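PDB 4AKK: nitrate regulatory protein from Klebsiella oxytoca, which senses nitrate and nitrite and binds the leader RNA of the nasF operon to bring about transcription antitermination, switching on nasFEDCBA expression. Local coordinates for residues M72-C75 against E76-A79; R89-A92 against A93-R96; P136-A139 against A140-R144; R148-A151 against A152-T156. All blocks are in the same frame, centred on the assembly; numbering follows the deposited sequence.

All four contacts are local, each within one continuous stretch, so none closes a long loop; they follow in series along the chain, and none nests in or crosses another. Contact 1 is mid-helix, in helix 56-85. Contact 2 caps the start of helix 92-117, where Cys95 and Tyr91 pack against Ala79. Contact 3 lies in the N-terminal part of helix 138-147 and joins contact 1 through the salt bridge of Arg142 with Glu76. Contact 4 begins helix 152-167, just after the turn that ends helix 138-147, and its Ile150 and Ala155 meet Leu141 of contact 3. They tie together helices 56-85, 92-117, 138-147 and 152-167 at one end of the all-helical nitrate-sensing NIT region.

Contact 1 of 4, residues M72-C75 against E76-A79; sequences MLQC and ERGA. With EDO (1,2-ethanediol), chain C.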
ATOM      1  N   MET A  72      26.585  10.576   5.330  1.00 28.73           N
ATOM      2  CA  MET A  72      27.438  11.295   6.268  1.00 32.22           C
ATOM      3  C   MET A  72      26.804  11.352   7.665  1.00 31.32           C
ATOM      4  O   MET A  72      27.495  11.207   8.673  1.00 26.91           O
ATOM      5  CB  MET A  72      27.746  12.712   5.766  1.00 28.81           C
ATOM      6  CG  MET A  72      28.577  12.797   4.462  1.00 42.36           C
ATOM      7  SD  MET A  72      29.883  11.568   4.102  1.00 38.37           S
ATOM      8  CE  MET A  72      30.578  11.130   5.685  1.00 42.37           C
ATOM      9  N   LEU A  73      25.490  11.575   7.718  1.00 30.82           N
ATOM     10  CA  LEU A  73      24.772  11.601   9.000  1.00 28.75           C
ATOM     11  C   LEU A  73      24.850  10.239   9.691  1.00 29.08           C
ATOM     12  O   LEU A  73      24.955  10.165  10.910  1.00 29.00           O
ATOM     13  CB  LEU A  73      23.312  12.012   8.799  1.00 26.73           C
ATOM     14  CG  LEU A  73      23.110  13.505   8.535  1.00 29.64           C
ATOM     15  CD1 LEU A  73      21.726  13.757   7.968  1.00 29.49           C
ATOM     16  CD2 LEU A  73      23.341  14.325   9.803  1.00 32.18           C
ATOM     17  N   GLN A  74      24.805   9.168   8.904  1.00 29.95           N
ATOM     18  CA  GLN A  74      24.995   7.813   9.431  1.00 31.88           C
ATOM     19  C   GLN A  74      26.410   7.624  10.000  1.00 29.93           C
ATOM     20  O   GLN A  74      26.598   6.955  11.022  1.00 31.94           O
ATOM     21  CB  GLN A  74      24.721   6.775   8.330  1.00 30.71           C
ATOM     22  CG  GLN A  74      23.238   6.592   7.982  1.00 32.55           C
ATOM     23  CD  GLN A  74      23.004   5.992   6.596  1.00 37.00           C
ATOM     24  OE1 GLN A  74      23.895   6.010   5.736  1.00 34.68           O
ATOM     25  NE2 GLN A  74      21.790   5.479   6.364  1.00 32.28           N
ATOM     26  N   CYS A  75      27.405   8.205   9.337  1.00 31.78           N
ATOM     27  CA  CYS A  75      28.776   8.163   9.856  1.00 31.99           C
ATOM     28  C   CYS A  75      28.862   8.942  11.163  1.00 30.68           C
ATOM     29  O   CYS A  75      29.429   8.469  12.151  1.00 32.71           O
ATOM     30  CB  CYS A  75      29.780   8.723   8.832  1.00 36.36           C
ATOM     31  SG  CYS A  75      29.892   7.778   7.266  1.00 41.28           S
ATOM     32  N   GLU A  76      28.287  10.139  11.174  1.00 28.84           N
ATOM     33  CA  GLU A  76      28.284  10.939  12.394  1.00 31.34           C
ATOM     34  C   GLU A  76      27.528  10.221  13.518  1.00 30.84           C
ATOM     35  O   GLU A  76      27.963  10.224  14.659  1.00 31.57           O
ATOM     36  CB  GLU A  76      27.707  12.339  12.151  1.00 29.11           C
ATOM     37  CG  GLU A  76      27.915  13.290  13.330  1.00 36.18           C
ATOM     38  CD  GLU A  76      27.557  14.731  13.010  1.00 34.81           C
ATOM     39  OE1 GLU A  76      27.158  15.010  11.862  1.00 40.56           O
ATOM     40  OE2 GLU A  76      27.668  15.588  13.909  1.00 39.22           O
ATOM     41  N   ARG A  77      26.398   9.607  13.200  1.00 30.07           N
ATOM     42  CA  ARG A  77      25.650   8.885  14.224  1.00 31.99           C
ATOM     43  C   ARG A  77      26.539   7.827  14.890  1.00 29.76           C
ATOM     44  O   ARG A  77      26.634   7.762  16.110  1.00 28.29           O
ATOM     45  CB  ARG A  77      24.373   8.252  13.642  1.00 23.53           C
ATOM     46  CG  ARG A  77      23.517   7.496  14.684  1.00 25.94           C
ATOM     47  CD  ARG A  77      22.245   6.916  14.059  1.00 25.57           C
ATOM     48  NE  ARG A  77      22.536   6.117  12.862  1.00 29.89           N
ATOM     49  CZ  ARG A  77      21.622   5.757  11.964  1.00 29.20           C
ATOM     50  NH1 ARG A  77      20.350   6.129  12.126  1.00 27.90           N
ATOM     51  NH2 ARG A  77      21.973   5.034  10.895  1.00 28.96           N
ATOM     52  N   GLY A  78      27.191   7.003  14.076  1.00 33.68           N
ATOM     53  CA  GLY A  78      28.034   5.937  14.583  1.00 31.76           C
ATOM     54  C   GLY A  78      29.231   6.415  15.375  1.00 35.71           C
ATOM     55  O   GLY A  78      29.567   5.835  16.411  1.00 37.89           O
ATOM     56  N   ALA A  79      29.883   7.473  14.903  1.00 29.74           N
ATOM     57  CA  ALA A  79      30.996   8.053  15.651  1.00 34.63           C
ATOM     58  C   ALA A  79      30.542   8.588  17.012  1.00 35.65           C
ATOM     59  O   ALA A  79      31.156   8.291  18.037  1.00 35.10           O
ATOM     60  CB  ALA A  79      31.690   9.156  14.838  1.00 35.55           C
TER
HETATM   61  C1  EDO C1392      24.549   3.746  13.759  1.00 32.01           C
HETATM   62  O1  EDO C1392      25.260   4.825  13.153  1.00 49.23           O
HETATM   63  C2  EDO C1392      25.502   2.804  14.487  1.00 34.80           C
HETATM   64  O2  EDO C1392      26.151   3.375  15.632  1.00 24.04           O
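The side chains of Gln74 and Arg77 leave helix 56-85 together and stay alongside one another, with Gln74 CG 3.5 Å from Arg77 NH2 and the amide and guanidinium planes turned 31° apart. Arg77 reaches this position by an extended start, CG anti to the backbone N (chi1 -179°), followed by a bend at chi3 that swings the guanidinium back along the helix. Underneath runs regular alpha-helical bonding: Glu76 N donates to Met72 O at 2.8 Å, Arg77 N to Leu73 O at 2.8 Å, and Ala79 N to Cys75 O at 3.0 Å. The tight part is the buried side, where Leu73 and Arg77 press on Ile163 of helix 152-167, and Glu76 lies between that helix and Ala99 and Val102 of helix 92-117. Toward residues 76-79 the looser side is that of Met72 and Cys75, both partly exposed, though Met72 packs on Leu101 and Gln105 of helix 92-117. At the Arg77 guanidinium edge, NE donates to 1,2-ethanediol O1 at 3.0 Å; Arg203 also binds this molecule, probably from the crystallisation liquor. Glu76 forms a salt bridge with Arg142 and Arg77 one with Glu197, while Gln74 makes hydrogen bonds through OE1 to Lys196 and through NE2 to Glu197. The buried pairing probably keeps Glu76 and Arg77 ionised, and the N-H taken by ethanediol suggests that an acceptor can be received here.

Contact 2 of 4, residues R89-A92 against A93-R96; sequences RLYA and AECR
Tyr91 O takes the shortest sound polar bond here, from Cys95 N at 2.8 Å, with an N-H...O angle of 165°. One residue on, Arg96 N donates to Ala92 O at 3.1 Å, a more bent bond. Above this backbone the Glu94 side chain folds back over Tyr91. Its CB sits 3.4 Å from Tyr91 CD2 and its CG 3.6 Å from Tyr91 CE2, so the aliphatic part of the glutamate lies against the CD2–CE2 side of the ring. The bend at chi2 (77°) then carries the carboxyl carbon over one ring face, offset toward the rim, with the carboxylate and ring planes 36° apart. Glu94 OE1 ends 3.3 Å from Tyr91 CA and remains 4.3 Å from Tyr91 N, too far to close a capping box. Arg96 also turns back toward the helix start: its CG lies 3.2 Å from Ala92 O, and its guanidinium covers Ala93 CA with one face. Most of this is at the surface, with Ala93, Glu94 and Arg96 exposed. On the inner side Cys95 and Ala92 pack on Trp83, and Tyr91 on Ile82, all from helix 56-85. The whole is the first turn of a helix, with Tyr91, at positive phi, as the N-cap residue joining the preceding loop to helix 92-117.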
ATOM      1  N   ARG A  89      36.330   8.388  25.341  1.00 46.34           N
ATOM      2  CA  ARG A  89      37.675   7.838  25.126  1.00 47.65           C
ATOM      3  C   ARG A  89      38.035   7.658  23.651  1.00 44.74           C
ATOM      4  O   ARG A  89      39.178   7.880  23.255  1.00 44.91           O
ATOM      5  CB  ARG A  89      37.834   6.500  25.856  1.00 42.90           C
ATOM      6  CG  ARG A  89      38.067   6.655  27.349  1.00 50.64           C
ATOM      7  CD  ARG A  89      37.741   5.376  28.104  1.00 59.57           C
ATOM      8  NE  ARG A  89      37.652   5.610  29.544  1.00 74.24           N
ATOM      9  CZ  ARG A  89      37.297   4.687  30.434  1.00 75.92           C
ATOM     10  NH1 ARG A  89      36.991   3.459  30.037  1.00 77.64           N
ATOM     11  NH2 ARG A  89      37.246   4.995  31.723  1.00 79.00           N
ATOM     12  N   LEU A  90      37.061   7.247  22.844  1.00 37.18           N
ATOM     13  CA  LEU A  90      37.325   6.891  21.456  1.00 38.82           C
ATOM     14  C   LEU A  90      36.482   7.691  20.480  1.00 41.16           C
ATOM     15  O   LEU A  90      35.362   8.109  20.803  1.00 42.50           O
ATOM     16  CB  LEU A  90      37.069   5.397  21.241  1.00 35.34           C
ATOM     17  CG  LEU A  90      37.836   4.485  22.197  1.00 39.19           C
ATOM     18  CD1 LEU A  90      37.360   3.051  22.096  1.00 32.00           C
ATOM     19  CD2 LEU A  90      39.336   4.588  21.938  1.00 38.46           C
ATOM     20  N   TYR A  91      37.049   7.919  19.298  1.00 35.88           N
ATOM     21  CA  TYR A  91      36.320   8.414  18.125  1.00 41.81           C
ATOM     22  C   TYR A  91      36.060   9.913  18.059  1.00 42.54           C
ATOM     23  O   TYR A  91      35.257  10.370  17.246  1.00 40.77           O
ATOM     24  CB  TYR A  91      35.022   7.632  17.910  1.00 41.19           C
ATOM     25  CG  TYR A  91      35.213   6.440  17.009  1.00 41.90           C
ATOM     26  CD1 TYR A  91      35.897   5.320  17.449  1.00 43.65           C
ATOM     27  CD2 TYR A  91      34.718   6.441  15.710  1.00 45.40           C
ATOM     28  CE1 TYR A  91      36.087   4.230  16.620  1.00 51.55           C
ATOM     29  CE2 TYR A  91      34.900   5.355  14.874  1.00 50.09           C
ATOM     30  CZ  TYR A  91      35.584   4.251  15.336  1.00 49.25           C
ATOM     31  OH  TYR A  91      35.764   3.167  14.513  1.00 52.05           O
ATOM     32  N   ALA A  92      36.750  10.674  18.899  1.00 39.58           N
ATOM     33  CA  ALA A  92      36.666  12.126  18.848  1.00 39.46           C
ATOM     34  C   ALA A  92      37.034  12.663  17.463  1.00 44.38           C
ATOM     35  O   ALA A  92      36.368  13.554  16.943  1.00 45.63           O
ATOM     36  CB  ALA A  92      37.568  12.741  19.913  1.00 35.48           C
ATOM     37  N   ALA A  93      38.102  12.123  16.877  1.00 43.34           N
ATOM     38  CA  ALA A  93      38.557  12.527  15.548  1.00 49.18           C
ATOM     39  C   ALA A  93      37.507  12.240  14.479  1.00 45.19           C
ATOM     40  O   ALA A  93      37.251  13.063  13.600  1.00 42.33           O
ATOM     41  CB  ALA A  93      39.873  11.822  15.197  1.00 45.03           C
ATOM     42  N   GLU A  94      36.912  11.056  14.559  1.00 43.64           N
ATOM     43  CA  GLU A  94      35.851  10.658  13.644  1.00 43.68           C
ATOM     44  C   GLU A  94      34.610  11.550  13.804  1.00 40.93           C
ATOM     45  O   GLU A  94      34.020  11.983  12.817  1.00 40.10           O
ATOM     46  CB  GLU A  94      35.493   9.185  13.857  1.00 44.81           C
ATOM     47  CG  GLU A  94      36.495   8.183  13.254  1.00 44.58           C
ATOM     48  CD  GLU A  94      37.779   8.009  14.077  1.00 50.19           C
ATOM     49  OE1 GLU A  94      37.895   8.586  15.183  1.00 42.40           O
ATOM     50  OE2 GLU A  94      38.683   7.276  13.609  1.00 50.60           O
ATOM     51  N   CYS A  95      34.225  11.845  15.040  1.00 40.49           N
ATOM     52  CA  CYS A  95      33.099  12.749  15.261  1.00 41.32           C
ATOM     53  C   CYS A  95      33.338  14.094  14.595  1.00 45.03           C
ATOM     54  O   CYS A  95      32.428  14.673  14.006  1.00 45.28           O
ATOM     55  CB  CYS A  95      32.857  12.992  16.745  1.00 45.62           C
ATOM     56  SG  CYS A  95      32.117  11.639  17.637  1.00 45.70           S
ATOM     57  N   ARG A  96      34.562  14.597  14.710  1.00 45.72           N
ATOM     58  CA  ARG A  96      34.879  15.935  14.226  1.00 47.39           C
ATOM     59  C   ARG A  96      34.882  15.927  12.721  1.00 41.99           C
ATOM     60  O   ARG A  96      34.311  16.809  12.085  1.00 42.61           O
ATOM     61  CB  ARG A  96      36.242  16.409  14.745  1.00 43.41           C
ATOM     62  CG  ARG A  96      36.286  16.683  16.245  1.00 51.94           C
ATOM     63  CD  ARG A  96      37.523  17.512  16.615  1.00 62.59           C
ATOM     64  NE  ARG A  96      38.713  17.068  15.887  1.00 63.32           N
ATOM     65  CZ  ARG A  96      39.627  16.233  16.375  1.00 67.24           C
ATOM     66  NH1 ARG A  96      39.495  15.748  17.609  1.00 56.16           N
ATOM     67  NH2 ARG A  96      40.675  15.882  15.630  1.00 58.15           N
TER

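Contact 3 of 4, residues P136-A139 against A140-R144; sequences PQLA and ALRKR. With EDO (1,2-ethanediol), chain E.
Arg142 starts with CG beside its own backbone N (chi1 -71°) and then runs extended to NE, a course that lays the side chain back along the helix over Leu138. Its CG and CD both come 3.2 Å from Leu138 O, and one face of the guanidinium is covered, toward its rim, by Leu138 CB. Leu141 differs, with CG anti to the backbone N (chi1 170°), which brings its CD2 to 4.3 Å from Leu138 CD2. The backbone is bonded as a helix, with Arg142 N donating to Leu138 O at 2.9 Å and Leu141 N to Gln137 O at 3.1 Å. Next to Pro136 a water bridges the backbone, receiving a hydrogen from Ala140 N (2.9 Å) and giving one to Pro136 O (2.7 Å). Ala139 N makes a weak bond to a molecule of 1,2-ethanediol, which is also bound by Asp103. The Arg142 stem packs within this helix, while the guanidinium makes salt bridges to Glu76 of helix 56-85 and Asp103 of helix 92-117. Leu138 and Leu141 plug helix 138-147 into its neighbours: Leu138 meets Val102 and Leu106 of helix 92-117 and Ile162 of helix 152-167, and Leu141 meets Phe159 on the latter.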
ATOM      1  N   PRO A 136      18.720  22.351  11.396  1.00 46.47           N
ATOM      2  CA  PRO A 136      19.443  23.323  12.228  1.00 48.34           C
ATOM      3  C   PRO A 136      19.642  22.868  13.673  1.00 46.05           C
ATOM      4  O   PRO A 136      20.325  23.545  14.435  1.00 50.87           O
ATOM      5  CB  PRO A 136      18.530  24.556  12.205  1.00 50.68           C
ATOM      6  CG  PRO A 136      17.645  24.372  11.021  1.00 43.14           C
ATOM      7  CD  PRO A 136      17.449  22.897  10.895  1.00 48.63           C
ATOM      8  N   GLN A 137      19.053  21.742  14.052  1.00 45.01           N
ATOM      9  CA  GLN A 137      19.192  21.258  15.421  1.00 45.04           C
ATOM     10  C   GLN A 137      20.479  20.464  15.599  1.00 44.90           C
ATOM     11  O   GLN A 137      20.841  20.095  16.711  1.00 42.35           O
ATOM     12  CB  GLN A 137      17.983  20.418  15.822  1.00 49.19           C
ATOM     13  CG  GLN A 137      16.663  21.113  15.572  1.00 54.89           C
ATOM     14  CD  GLN A 137      15.519  20.494  16.349  1.00 66.00           C
ATOM     15  OE1 GLN A 137      15.592  19.338  16.778  1.00 63.86           O
ATOM     16  NE2 GLN A 137      14.451  21.261  16.532  1.00 71.82           N
ATOM     17  N   LEU A 138      21.178  20.220  14.498  1.00 43.81           N
ATOM     18  CA  LEU A 138      22.454  19.523  14.556  1.00 41.66           C
ATOM     19  C   LEU A 138      23.480  20.196  15.460  1.00 40.87           C
ATOM     20  O   LEU A 138      24.232  19.517  16.152  1.00 43.03           O
ATOM     21  CB  LEU A 138      23.033  19.344  13.158  1.00 41.37           C
ATOM     22  CG  LEU A 138      22.442  18.174  12.384  1.00 45.28           C
ATOM     23  CD1 LEU A 138      22.949  18.179  10.954  1.00 45.79           C
ATOM     24  CD2 LEU A 138      22.772  16.862  13.088  1.00 39.69           C
ATOM     25  N   ALA A 139      23.520  21.525  15.454  1.00 42.05           N
ATOM     26  CA  ALA A 139      24.480  22.239  16.291  1.00 48.70           C
ATOM     27  C   ALA A 139      24.276  21.927  17.778  1.00 39.81           C
ATOM     28  O   ALA A 139      25.223  21.586  18.482  1.00 46.05           O
ATOM     29  CB  ALA A 139      24.413  23.737  16.036  1.00 47.23           C
ATOM     30  N   ALA A 140      23.040  22.032  18.247  1.00 42.23           N
ATOM     31  CA  ALA A 140      22.729  21.745  19.648  1.00 43.33           C
ATOM     32  C   ALA A 140      23.050  20.296  20.014  1.00 41.69           C
ATOM     33  O   ALA A 140      23.617  20.021  21.077  1.00 40.26           O
ATOM     34  CB  ALA A 140      21.280  22.051  19.937  1.00 41.26           C
ATOM     35  N   LEU A 141      22.689  19.375  19.125  1.00 39.78           N
ATOM     36  CA  LEU A 141      22.931  17.956  19.354  1.00 40.08           C
ATOM     37  C   LEU A 141      24.423  17.662  19.493  1.00 34.79           C
ATOM     38  O   LEU A 141      24.837  16.918  20.381  1.00 34.09           O
ATOM     39  CB  LEU A 141      22.326  17.125  18.219  1.00 34.86           C
ATOM     40  CG  LEU A 141      22.657  15.633  18.123  1.00 33.84           C
ATOM     41  CD1 LEU A 141      22.214  14.909  19.394  1.00 32.61           C
ATOM     42  CD2 LEU A 141      21.990  15.027  16.880  1.00 30.12           C
ATOM     43  N   ARG A 142      25.223  18.245  18.612  1.00 36.05           N
ATOM     44  CA  ARG A 142      26.669  18.023  18.639  1.00 42.30           C
ATOM     45  C   ARG A 142      27.309  18.503  19.937  1.00 40.14           C
ATOM     46  O   ARG A 142      28.156  17.817  20.518  1.00 39.38           O
ATOM     47  CB  ARG A 142      27.336  18.697  17.441  1.00 42.86           C
ATOM     48  CG  ARG A 142      27.035  18.001  16.132  1.00 42.83           C
ATOM     49  CD  ARG A 142      27.144  18.946  14.965  1.00 41.93           C
ATOM     50  NE  ARG A 142      27.203  18.212  13.705  1.00 40.38           N
ATOM     51  CZ  ARG A 142      27.227  18.787  12.511  1.00 43.07           C
ATOM     52  NH1 ARG A 142      27.197  20.111  12.411  1.00 46.98           N
ATOM     53  NH2 ARG A 142      27.292  18.039  11.424  1.00 44.80           N
ATOM     54  N   LYS A 143      26.904  19.684  20.389  1.00 39.04           N
ATOM     55  CA  LYS A 143      27.416  20.209  21.648  1.00 39.09           C
ATOM     56  C   LYS A 143      27.150  19.225  22.788  1.00 37.19           C
ATOM     57  O   LYS A 143      28.043  18.913  23.574  1.00 41.33           O
ATOM     58  CB  LYS A 143      26.802  21.572  21.965  1.00 39.82           C
ATOM     59  CG  LYS A 143      27.364  22.184  23.241  1.00 50.61           C
ATOM     60  CD  LYS A 143      26.921  23.626  23.432  1.00 54.08           C
ATOM     61  CE  LYS A 143      27.509  24.208  24.715  1.00 55.50           C
ATOM     62  NZ  LYS A 143      26.793  25.445  25.135  1.00 69.98           N
ATOM     63  N   ARG A 144      25.930  18.715  22.864  1.00 35.66           N
ATOM     64  CA  ARG A 144      25.615  17.742  23.902  1.00 37.44           C
ATOM     65  C   ARG A 144      26.429  16.486  23.722  1.00 39.34           C
ATOM     66  O   ARG A 144      26.863  15.895  24.704  1.00 38.98           O
ATOM     67  CB  ARG A 144      24.125  17.406  23.929  1.00 36.55           C
ATOM     68  CG  ARG A 144      23.304  18.491  24.592  1.00 44.78           C
ATOM     69  CD  ARG A 144      21.895  18.049  24.904  1.00 45.10           C
ATOM     70  NE  ARG A 144      21.160  19.149  25.520  1.00 43.46           N
ATOM     71  CZ  ARG A 144      21.234  19.467  26.807  1.00 48.32           C
ATOM     72  NH1 ARG A 144      21.999  18.752  27.629  1.00 42.95           N
ATOM     73  NH2 ARG A 144      20.538  20.495  27.274  1.00 50.53           N
TER
HETATM   74  C1  EDO E1394      25.070  22.382  11.257  1.00 62.75           C
HETATM   75  O1  EDO E1394      25.504  22.388   9.890  1.00 59.53           O
HETATM   76  C2  EDO E1394      23.710  23.062  11.394  1.00 61.43           C
HETATM   77  O2  EDO E1394      23.495  23.430  12.768  1.00 55.42           O
HETATM   78  O   HOH W   1      21.055  23.738  17.015  1.00 51.07           O

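Contact 4 of 4, residues R148-A151 against A152-T156; sequences REIA and AEEAT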
ATOM      1  N   ARG A 148      29.065  15.242  26.290  1.00 34.21           N
ATOM      2  CA  ARG A 148      28.528  13.990  26.805  1.00 36.07           C
ATOM      3  C   ARG A 148      27.361  14.241  27.770  1.00 41.52           C
ATOM      4  O   ARG A 148      27.189  13.528  28.767  1.00 39.02           O
ATOM      5  CB  ARG A 148      29.642  13.173  27.462  1.00 34.74           C
ATOM      6  CG  ARG A 148      30.902  13.044  26.568  1.00 43.54           C
ATOM      7  CD  ARG A 148      32.078  12.388  27.294  1.00 41.35           C
ATOM      8  NE  ARG A 148      31.645  11.169  27.955  1.00 51.57           N
ATOM      9  CZ  ARG A 148      31.847  10.888  29.236  1.00 45.64           C
ATOM     10  NH1 ARG A 148      32.524  11.724  30.013  1.00 52.05           N
ATOM     11  NH2 ARG A 148      31.384   9.748  29.734  1.00 45.14           N
ATOM     12  N   GLU A 149      26.558  15.259  27.460  1.00 37.71           N
ATOM     13  CA  GLU A 149      25.373  15.587  28.257  1.00 36.16           C
ATOM     14  C   GLU A 149      24.116  15.034  27.596  1.00 39.17           C
ATOM     15  O   GLU A 149      23.064  15.678  27.577  1.00 40.91           O
ATOM     16  CB  GLU A 149      25.265  17.099  28.458  1.00 34.49           C
ATOM     17  CG  GLU A 149      26.376  17.656  29.351  1.00 45.31           C
ATOM     18  CD  GLU A 149      26.281  19.159  29.569  1.00 52.07           C
ATOM     19  OE1 GLU A 149      25.320  19.787  29.074  1.00 57.62           O
ATOM     20  OE2 GLU A 149      27.182  19.712  30.236  1.00 57.98           O
ATOM     21  N   ILE A 150      24.244  13.838  27.040  1.00 33.63           N
ATOM     22  CA  ILE A 150      23.130  13.162  26.386  1.00 35.62           C
ATOM     23  C   ILE A 150      23.494  11.693  26.352  1.00 36.94           C
ATOM     24  O   ILE A 150      24.674  11.357  26.320  1.00 33.90           O
ATOM     25  CB  ILE A 150      22.901  13.696  24.958  1.00 33.73           C
ATOM     26  CG1 ILE A 150      21.648  13.070  24.339  1.00 35.17           C
ATOM     27  CG2 ILE A 150      24.131  13.449  24.063  1.00 31.15           C
ATOM     28  CD1 ILE A 150      21.266  13.685  22.982  1.00 37.06           C
ATOM     29  N   ALA A 151      22.504  10.812  26.402  1.00 30.34           N
ATOM     30  CA  ALA A 151      22.796   9.377  26.359  1.00 36.66           C
ATOM     31  C   ALA A 151      22.952   8.895  24.915  1.00 37.71           C
ATOM     32  O   ALA A 151      22.401   9.491  23.993  1.00 36.60           O
ATOM     33  CB  ALA A 151      21.713   8.587  27.065  1.00 31.46           C
ATOM     34  N   ALA A 152      23.694   7.811  24.723  1.00 38.49           N
ATOM     35  CA  ALA A 152      23.914   7.271  23.380  1.00 40.36           C
ATOM     36  C   ALA A 152      22.605   6.967  22.640  1.00 38.69           C
ATOM     37  O   ALA A 152      22.476   7.308  21.462  1.00 36.63           O
ATOM     38  CB  ALA A 152      24.819   6.042  23.423  1.00 30.86           C
ATOM     39  N   GLU A 153      21.638   6.347  23.322  1.00 36.10           N
ATOM     40  CA  GLU A 153      20.325   6.074  22.714  1.00 38.49           C
ATOM     41  C   GLU A 153      19.605   7.347  22.292  1.00 38.85           C
ATOM     42  O   GLU A 153      18.946   7.362  21.255  1.00 39.97           O
ATOM     43  CB  GLU A 153      19.394   5.307  23.663  1.00 48.10           C
ATOM     44  CG  GLU A 153      20.062   4.225  24.457  1.00 58.13           C
ATOM     45  CD  GLU A 153      20.548   4.719  25.799  1.00 55.87           C
ATOM     46  OE1 GLU A 153      19.704   4.806  26.725  1.00 58.44           O
ATOM     47  OE2 GLU A 153      21.763   5.024  25.920  1.00 48.19           O
ATOM     48  N   GLU A 154      19.701   8.396  23.111  1.00 34.93           N
ATOM     49  CA  GLU A 154      19.065   9.683  22.799  1.00 38.98           C
ATOM     50  C   GLU A 154      19.720  10.362  21.581  1.00 34.93           C
ATOM     51  O   GLU A 154      19.031  10.835  20.676  1.00 35.55           O
ATOM     52  CB  GLU A 154      19.077  10.627  24.020  1.00 32.46           C
ATOM     53  CG  GLU A 154      18.441  10.043  25.285  1.00 36.78           C
ATOM     54  CD  GLU A 154      18.569  10.962  26.512  1.00 43.89           C
ATOM     55  OE1 GLU A 154      19.586  11.684  26.623  1.00 39.06           O
ATOM     56  OE2 GLU A 154      17.655  10.956  27.374  1.00 38.60           O
ATOM     57  N   ALA A 155      21.051  10.402  21.566  1.00 31.42           N
ATOM     58  CA  ALA A 155      21.795  10.944  20.428  1.00 33.17           C
ATOM     59  C   ALA A 155      21.518  10.136  19.150  1.00 28.43           C
ATOM     60  O   ALA A 155      21.326  10.695  18.074  1.00 32.30           O
ATOM     61  CB  ALA A 155      23.284  10.965  20.734  1.00 33.65           C
ATOM     62  N   THR A 156      21.491   8.820  19.298  1.00 27.37           N
ATOM     63  CA  THR A 156      21.161   7.904  18.224  1.00 30.60           C
ATOM     64  C   THR A 156      19.778   8.177  17.637  1.00 31.89           C
ATOM     65  O   THR A 156      19.619   8.220  16.415  1.00 33.57           O
ATOM     66  CB  THR A 156      21.231   6.442  18.724  1.00 30.99           C
ATOM     67  OG1 THR A 156      22.557   5.953  18.529  1.00 42.70           O
ATOM     68  CG2 THR A 156      20.247   5.550  17.953  1.00 40.90           C
TER
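Ala151 N points its hydrogen almost straight at Glu154 OE1, at 3.1 Å and 177°, meeting the oxygen from above the carboxylate plane. With Ala151 at the N-cap and Glu154 three residues on, this is one half of a capping box; the reciprocal half is missing, because alanine has no side-chain acceptor. The Ala151 carbonyl is satisfied as well: Ala155 N donates to its O at 2.9 Å. One step later Thr156 N donates to Ala152 O at 2.8 Å. Thr156 O is hydrogen-bonded to Ser160 OG, and its OG1 weakly to Asn81 OD1. Ile150 packs against the capping glutamate: the two chains pass one another head to tail, with Ile150 CG1 3.4 Å from Glu154 OE1. Because CG1 stands opposite its own backbone N (chi1 -175°), the extended Ile150 chain carries CD1 on to 4.1 Å from Ala155 CB. These residues, just before the N-cap and four after it, form a hydrophobic staple. Glu153 bends back so that OE2 comes 3.7 Å from Ala151 CB, while its OE1 makes a salt bridge to Arg212. In the turn before, Arg148 completes a Schellman motif ending helix 138-147, and Glu149 O accepts from Arg144 NH1. Helix 152-167 thus starts wedged between neighbours: Ala152 and Ala155 touch helix 56-85, Ala155 and the loop's Ile150 touch helix 138-147, and Glu153 and Thr156 touch helix 180-212.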